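Local coordinates for protein L-threonine-O-3-phosphate decarboxylase (Porphyromonas gingivalis, PDB 3FKD) that probably binds pyridoxal 5'-phosphate and is thought to use it to decarboxylate L-threonine-O-3-phosphate, at residues C43-E49 and W226-L231; S118-I122 and D142-L146. All coordinates share one frame; numbering follows the deposited sequence.

Contact 1: C43-E49 and W226-L231; sequences CIRHYPE and WAVNAL
With chi1 at 80°, Cys43 holds its SG between its own backbone N and carbonyl carbon, facing Leu231, while Trp226, its CG anti to the carbonyl carbon (chi1 -37°), carries its indole to Tyr47 and Pro48. The indole is met from two directions. Tyr47 CD1 stands over one face near the rim, 3.8 Å from Trp226 NE1, and the two rings are inclined at 49°, an oblique pairing. At the indole edge, in its plane, Pro48 O comes within 3.2 Å of Trp226 CD1. The proline ring crosses the tryptophan side chain at about a right angle and rests its CG 3.4 Å from Val228 O. That carbonyl and Glu49 O are bridged by one water, which donates to both, at 2.7 Å to Val228 O and 2.8 Å to Glu49 O.

Asn229 is the N-cap of helix 230-241, its OD1 accepting from Ala232 N and its ND2 bonding Leu204 O; in this aminotransferase-like chain the 3-10 turn at Cys43-Arg45 and the loop after it pack against the start of that helix. Here Cys43 SG lies 3.4 Å from Leu231 CD2 and also touches Ala230 CB. Ile44 lies alongside Leu231, pointing the same way, its CG2 3.8 Å from Leu231 CD1. The second subunit closes over the same region: Asn229 and Leu231 each pack on their own counterparts there, and Tyr47 packs on His197 of that subunit.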
loop_
_atom_site.group_PDB
_atom_site.type_symbol
_atom_site.label_atom_id
_atom_site.label_comp_id
_atom_site.label_asym_id
_atom_site.label_seq_id
_atom_site.Cartn_x
_atom_site.Cartn_y
_atom_site.Cartn_z
ATOM N N CYS A 43 10.130 -1.141 -14.524
ATOM C CA CYS A 43 9.041 -0.346 -13.976
ATOM C C CYS A 43 9.274 0.054 -12.504
ATOM O O CYS A 43 8.706 1.038 -12.062
ATOM C CB CYS A 43 7.698 -1.062 -14.123
ATOM S SG CYS A 43 7.381 -2.344 -12.861
ATOM N N ILE A 44 10.110 -0.677 -11.758
ATOM C CA ILE A 44 10.380 -0.298 -10.371
ATOM C C ILE A 44 11.205 1.011 -10.222
ATOM O O ILE A 44 11.309 1.597 -9.121
ATOM C CB ILE A 44 11.090 -1.417 -9.570
ATOM C CG1 ILE A 44 12.482 -1.692 -10.129
ATOM C CG2 ILE A 44 10.279 -2.689 -9.547
ATOM C CD1 ILE A 44 13.208 -2.841 -9.415
ATOM N N ARG A 45 11.800 1.438 -11.334
ATOM C CA ARG A 45 12.684 2.611 -11.402
ATOM C C ARG A 45 11.897 3.877 -11.689
ATOM O O ARG A 45 12.443 4.969 -11.615
ATOM C CB ARG A 45 13.704 2.445 -12.545
ATOM C CG ARG A 45 14.767 1.406 -12.314
ATOM C CD ARG A 45 15.373 1.026 -13.622
ATOM N NE ARG A 45 16.451 0.070 -13.434
ATOM C CZ ARG A 45 17.215 -0.388 -14.420
ATOM N NH1 ARG A 45 17.008 0.048 -15.656
ATOM N NH2 ARG A 45 18.189 -1.269 -14.175
ATOM N N HIS A 46 10.630 3.738 -12.054
ATOM C CA HIS A 46 9.821 4.926 -12.270
ATOM C C HIS A 46 8.550 4.917 -11.420
ATOM O O HIS A 46 7.975 3.869 -11.117
ATOM C CB HIS A 46 9.541 5.130 -13.755
ATOM C CG HIS A 46 10.757 4.928 -14.608
ATOM N ND1 HIS A 46 10.802 4.021 -15.653
ATOM C CD2 HIS A 46 12.001 5.462 -14.525
ATOM C CE1 HIS A 46 12.002 4.044 -16.207
ATOM N NE2 HIS A 46 12.750 4.905 -15.537
ATOM N N TYR A 47 8.145 6.099 -10.994
ATOM C CA TYR A 47 6.899 6.219 -10.293
ATOM C C TYR A 47 5.857 5.489 -11.134
ATOM O O TYR A 47 5.967 5.464 -12.342
ATOM C CB TYR A 47 6.576 7.702 -10.061
ATOM C CG TYR A 47 7.436 8.262 -8.939
ATOM C CD1 TYR A 47 7.039 8.147 -7.606
ATOM C CD2 TYR A 47 8.667 8.850 -9.209
ATOM C CE1 TYR A 47 7.821 8.606 -6.602
ATOM C CE2 TYR A 47 9.464 9.290 -8.206
ATOM C CZ TYR A 47 9.031 9.187 -6.891
ATOM O OH TYR A 47 9.820 9.682 -5.862
ATOM N N PRO A 48 4.871 4.843 -10.489
ATOM C CA PRO A 48 3.739 4.412 -11.312
ATOM C C PRO A 48 2.871 5.622 -11.598
ATOM O O PRO A 48 3.019 6.664 -10.948
ATOM C CB PRO A 48 2.969 3.458 -10.398
ATOM C CG PRO A 48 3.542 3.646 -9.028
ATOM C CD PRO A 48 4.613 4.688 -9.054
ATOM N N GLU A 49 1.948 5.502 -12.532
ATOM C CA GLU A 49 0.907 6.516 -12.588
ATOM C C GLU A 49 0.413 6.697 -11.144
ATOM O O GLU A 49 0.199 5.719 -10.454
ATOM C CB GLU A 49 -0.214 6.132 -13.564
ATOM C CG GLU A 49 0.318 5.844 -14.973
ATOM C CD GLU A 49 -0.752 5.322 -15.926
ATOM O OE1 GLU A 49 -1.957 5.477 -15.621
ATOM O OE2 GLU A 49 -0.387 4.756 -16.988
ATOM N N TRP A 226 0.394 7.439 -5.941
ATOM C CA TRP A 226 1.332 6.329 -5.955
ATOM C C TRP A 226 1.053 5.315 -4.812
ATOM O O TRP A 226 1.977 4.713 -4.234
ATOM C CB TRP A 226 2.791 6.798 -5.937
ATOM C CG TRP A 226 3.103 8.041 -6.714
ATOM C CD1 TRP A 226 3.198 8.174 -8.083
ATOM C CD2 TRP A 226 3.439 9.320 -6.165
ATOM N NE1 TRP A 226 3.543 9.465 -8.412
ATOM C CE2 TRP A 226 3.680 10.196 -7.258
ATOM C CE3 TRP A 226 3.524 9.823 -4.855
ATOM C CZ2 TRP A 226 4.017 11.542 -7.079
ATOM C CZ3 TRP A 226 3.839 11.142 -4.669
ATOM C CH2 TRP A 226 4.097 12.002 -5.790
ATOM N N ALA A 227 -0.225 5.110 -4.507
ATOM C CA ALA A 227 -0.628 4.077 -3.536
ATOM C C ALA A 227 -0.593 2.634 -4.100
ATOM O O ALA A 227 -0.499 1.670 -3.322
ATOM C CB ALA A 227 -1.989 4.376 -2.997
ATOM N N VAL A 228 -0.647 2.511 -5.430
ATOM C CA VAL A 228 -0.581 1.209 -6.104
ATOM C C VAL A 228 0.759 1.031 -6.817
ATOM O O VAL A 228 1.057 1.758 -7.771
ATOM C CB VAL A 228 -1.748 1.022 -7.126
ATOM C CG1 VAL A 228 -1.705 -0.340 -7.716
ATOM C CG2 VAL A 228 -3.100 1.256 -6.437
ATOM N N ASN A 229 1.555 0.074 -6.357
ATOM C CA ASN A 229 2.902 -0.076 -6.866
ATOM C C ASN A 229 2.960 -0.601 -8.325
ATOM O O ASN A 229 1.987 -1.183 -8.839
ATOM C CB ASN A 229 3.758 -0.922 -5.909
ATOM C CG ASN A 229 3.357 -2.403 -5.904
ATOM O OD1 ASN A 229 3.743 -3.155 -6.800
ATOM N ND2 ASN A 229 2.543 -2.809 -4.908
ATOM N N ALA A 230 4.116 -0.373 -8.955
ATOM C CA ALA A 230 4.304 -0.466 -10.413
ATOM C C ALA A 230 4.208 -1.860 -10.958
ATOM O O ALA A 230 3.592 -2.073 -11.984
ATOM C CB ALA A 230 5.669 0.175 -10.848
ATOM N N LEU A 231 4.843 -2.802 -10.275
ATOM C CA LEU A 231 4.818 -4.196 -10.679
ATOM C C LEU A 231 3.423 -4.744 -10.567
ATOM O O LEU A 231 3.039 -5.559 -11.395
ATOM C CB LEU A 231 5.716 -5.031 -9.794
ATOM C CG LEU A 231 7.200 -4.914 -10.073
ATOM C CD1 LEU A 231 7.923 -5.651 -8.946
ATOM C CD2 LEU A 231 7.589 -5.440 -11.500
HETATM O O HOH W 1 -0.130 4.147 -8.168
#

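Contact 2: S118-I122 and D142-L146; sequences SNEDI and DGRLL
Ser118-Ile122 and Asp142-Leu146 are irregular loops whose backbones come nearest at Asn119 and Arg144, CA to CA 6.8 Å, with Gly143 turning the second loop at a positive phi of 77°. Arg144 folds back on itself, bent at chi2 (-91°) and chi3 (-32°), and this brings its guanidinium over Ser118. NH1 of Arg144 gives a weak, strongly bent hydrogen bond to Ser118 O at 2.8 Å. The flat group is sandwiched: Ser118 CB covers one face, and on the opposite face Leu146 CD1 sits over the centre, 4.2 Å above the plane. Asn119 slides past the arginine in the other direction, its OD1 3.3 Å from Arg144 CG. Beyond the guanidinium, Ile122 and Leu146 meet tip to tip, CG1 of the isoleucine 4.0 Å from CD1 of the leucine.

On the other flank, Ser118 OG is modelled too close to Asp142 OD2 to be trusted, and Ile96 O competes for the same single proton. A water accepts from Asn119 ND2 at 3.2 Å and donates to Asp142 OD2 at 2.8 Å. Both loops leave the C-terminal ends of parallel strands, 112-117 and 132-136, which flank strand 91-96 in the seven-stranded sheet. The guanidinium is thus held flat between Ser118 CB and Leu146 CD1, its one bond to Ser118-Ile122 weak, while the water ties Asp142 to Asn119.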
loop_
_atom_site.group_PDB
_atom_site.type_symbol
_atom_site.label_atom_id
_atom_site.label_comp_id
_atom_site.label_asym_id
_atom_site.label_seq_id
_atom_site.Cartn_x
_atom_site.Cartn_y
_atom_site.Cartn_z
ATOM N N SER A 118 -23.994 -15.247 9.635
ATOM C CA SER A 118 -24.005 -15.507 8.199
ATOM C C SER A 118 -24.880 -16.714 7.806
ATOM O O SER A 118 -25.404 -16.774 6.684
ATOM C CB SER A 118 -22.585 -15.658 7.636
ATOM O OG SER A 118 -21.837 -16.621 8.340
ATOM N N ASN A 119 -25.074 -17.672 8.705
ATOM C CA ASN A 119 -25.918 -18.788 8.282
ATOM C C ASN A 119 -27.343 -18.738 8.791
ATOM O O ASN A 119 -27.996 -19.749 9.021
ATOM C CB ASN A 119 -25.235 -20.138 8.450
ATOM C CG ASN A 119 -24.357 -20.479 7.238
ATOM O OD1 ASN A 119 -24.837 -20.490 6.085
ATOM N ND2 ASN A 119 -23.068 -20.733 7.487
ATOM N N GLU A 120 -27.803 -17.509 8.941
ATOM C CA GLU A 120 -29.193 -17.213 9.172
ATOM C C GLU A 120 -29.440 -16.174 8.092
ATOM O O GLU A 120 -28.489 -15.631 7.524
ATOM C CB GLU A 120 -29.376 -16.741 10.609
ATOM C CG GLU A 120 -28.530 -17.659 11.547
ATOM C CD GLU A 120 -28.914 -17.599 13.027
ATOM O OE1 GLU A 120 -29.827 -16.802 13.370
ATOM O OE2 GLU A 120 -28.285 -18.341 13.842
ATOM N N ASP A 121 -30.689 -15.971 7.717
ATOM C CA ASP A 121 -30.940 -15.276 6.471
ATOM C C ASP A 121 -30.752 -13.798 6.708
ATOM O O ASP A 121 -31.505 -13.189 7.470
ATOM C CB ASP A 121 -32.349 -15.560 5.970
ATOM C CG ASP A 121 -32.667 -14.851 4.677
ATOM O OD1 ASP A 121 -31.758 -14.209 4.112
ATOM O OD2 ASP A 121 -33.831 -14.933 4.224
ATOM N N ILE A 122 -29.740 -13.222 6.066
ATOM C CA ILE A 122 -29.475 -11.815 6.229
ATOM C C ILE A 122 -30.618 -10.954 5.683
ATOM O O ILE A 122 -30.787 -9.793 6.077
ATOM C CB ILE A 122 -28.132 -11.457 5.601
ATOM C CG1 ILE A 122 -27.986 -12.161 4.254
ATOM C CG2 ILE A 122 -26.999 -11.944 6.507
ATOM C CD1 ILE A 122 -28.858 -11.596 3.159
ATOM N N ASP A 142 -16.760 -19.439 6.096
ATOM C CA ASP A 142 -17.963 -20.280 6.020
ATOM C C ASP A 142 -18.217 -20.960 4.700
ATOM O O ASP A 142 -18.755 -22.061 4.645
ATOM C CB ASP A 142 -19.169 -19.351 6.155
ATOM C CG ASP A 142 -19.768 -19.437 7.461
ATOM O OD1 ASP A 142 -19.337 -20.359 8.175
ATOM O OD2 ASP A 142 -20.630 -18.601 7.793
ATOM N N GLY A 143 -17.951 -20.206 3.636
ATOM C CA GLY A 143 -18.357 -20.581 2.297
ATOM C C GLY A 143 -19.830 -20.308 2.088
ATOM O O GLY A 143 -20.421 -20.826 1.148
ATOM N N ARG A 144 -20.441 -19.525 2.962
ATOM C CA ARG A 144 -21.862 -19.250 2.821
ATOM C C ARG A 144 -22.072 -18.543 1.504
ATOM O O ARG A 144 -21.335 -17.652 1.165
ATOM C CB ARG A 144 -22.372 -18.405 3.983
ATOM C CG ARG A 144 -23.865 -18.190 3.979
ATOM C CD ARG A 144 -24.311 -16.923 3.223
ATOM N NE ARG A 144 -23.353 -15.804 3.286
ATOM C CZ ARG A 144 -23.397 -14.794 4.158
ATOM N NH1 ARG A 144 -24.366 -14.751 5.073
ATOM N NH2 ARG A 144 -22.474 -13.820 4.114
ATOM N N LEU A 145 -23.058 -18.959 0.731
ATOM C CA LEU A 145 -23.260 -18.372 -0.588
ATOM C C LEU A 145 -24.711 -17.979 -0.742
ATOM O O LEU A 145 -25.608 -18.807 -0.581
ATOM C CB LEU A 145 -22.841 -19.343 -1.706
ATOM C CG LEU A 145 -22.811 -18.808 -3.166
ATOM C CD1 LEU A 145 -21.551 -18.061 -3.461
ATOM C CD2 LEU A 145 -22.972 -19.931 -4.238
ATOM N N LEU A 146 -24.923 -16.704 -1.040
ATOM C CA LEU A 146 -26.222 -16.143 -1.356
ATOM C C LEU A 146 -26.391 -16.146 -2.873
ATOM O O LEU A 146 -25.415 -15.990 -3.621
ATOM C CB LEU A 146 -26.279 -14.703 -0.856
ATOM C CG LEU A 146 -25.936 -14.585 0.613
ATOM C CD1 LEU A 146 -25.841 -13.113 1.058
ATOM C CD2 LEU A 146 -26.990 -15.348 1.381
HETATM O O HOH W 2 -21.419 -19.944 10.064
#

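The two contacts illustrate closure of a chain at different scales. Contact 1 ties together segments separated by 176 residues and encloses contact 2, whose own loops are separated by just 19. Their centres lie about 25 Å (contact 1) and 14 Å (contact 2) from the centre of the chain, on opposite sides of it, and 39 Å from each other; the nearest atoms are about 27 Å apart. Contact 1 belongs to the subunit interface, whereas no other chain of the assembly reaches contact 2, beyond the C-terminal ends of strands 112-117 and 132-136. His197 of the second subunit, on which Tyr47 packs, probably stands where relatives carry the cofactor-binding lysine, so contact 1 probably lies close to that subunit's cofactor site.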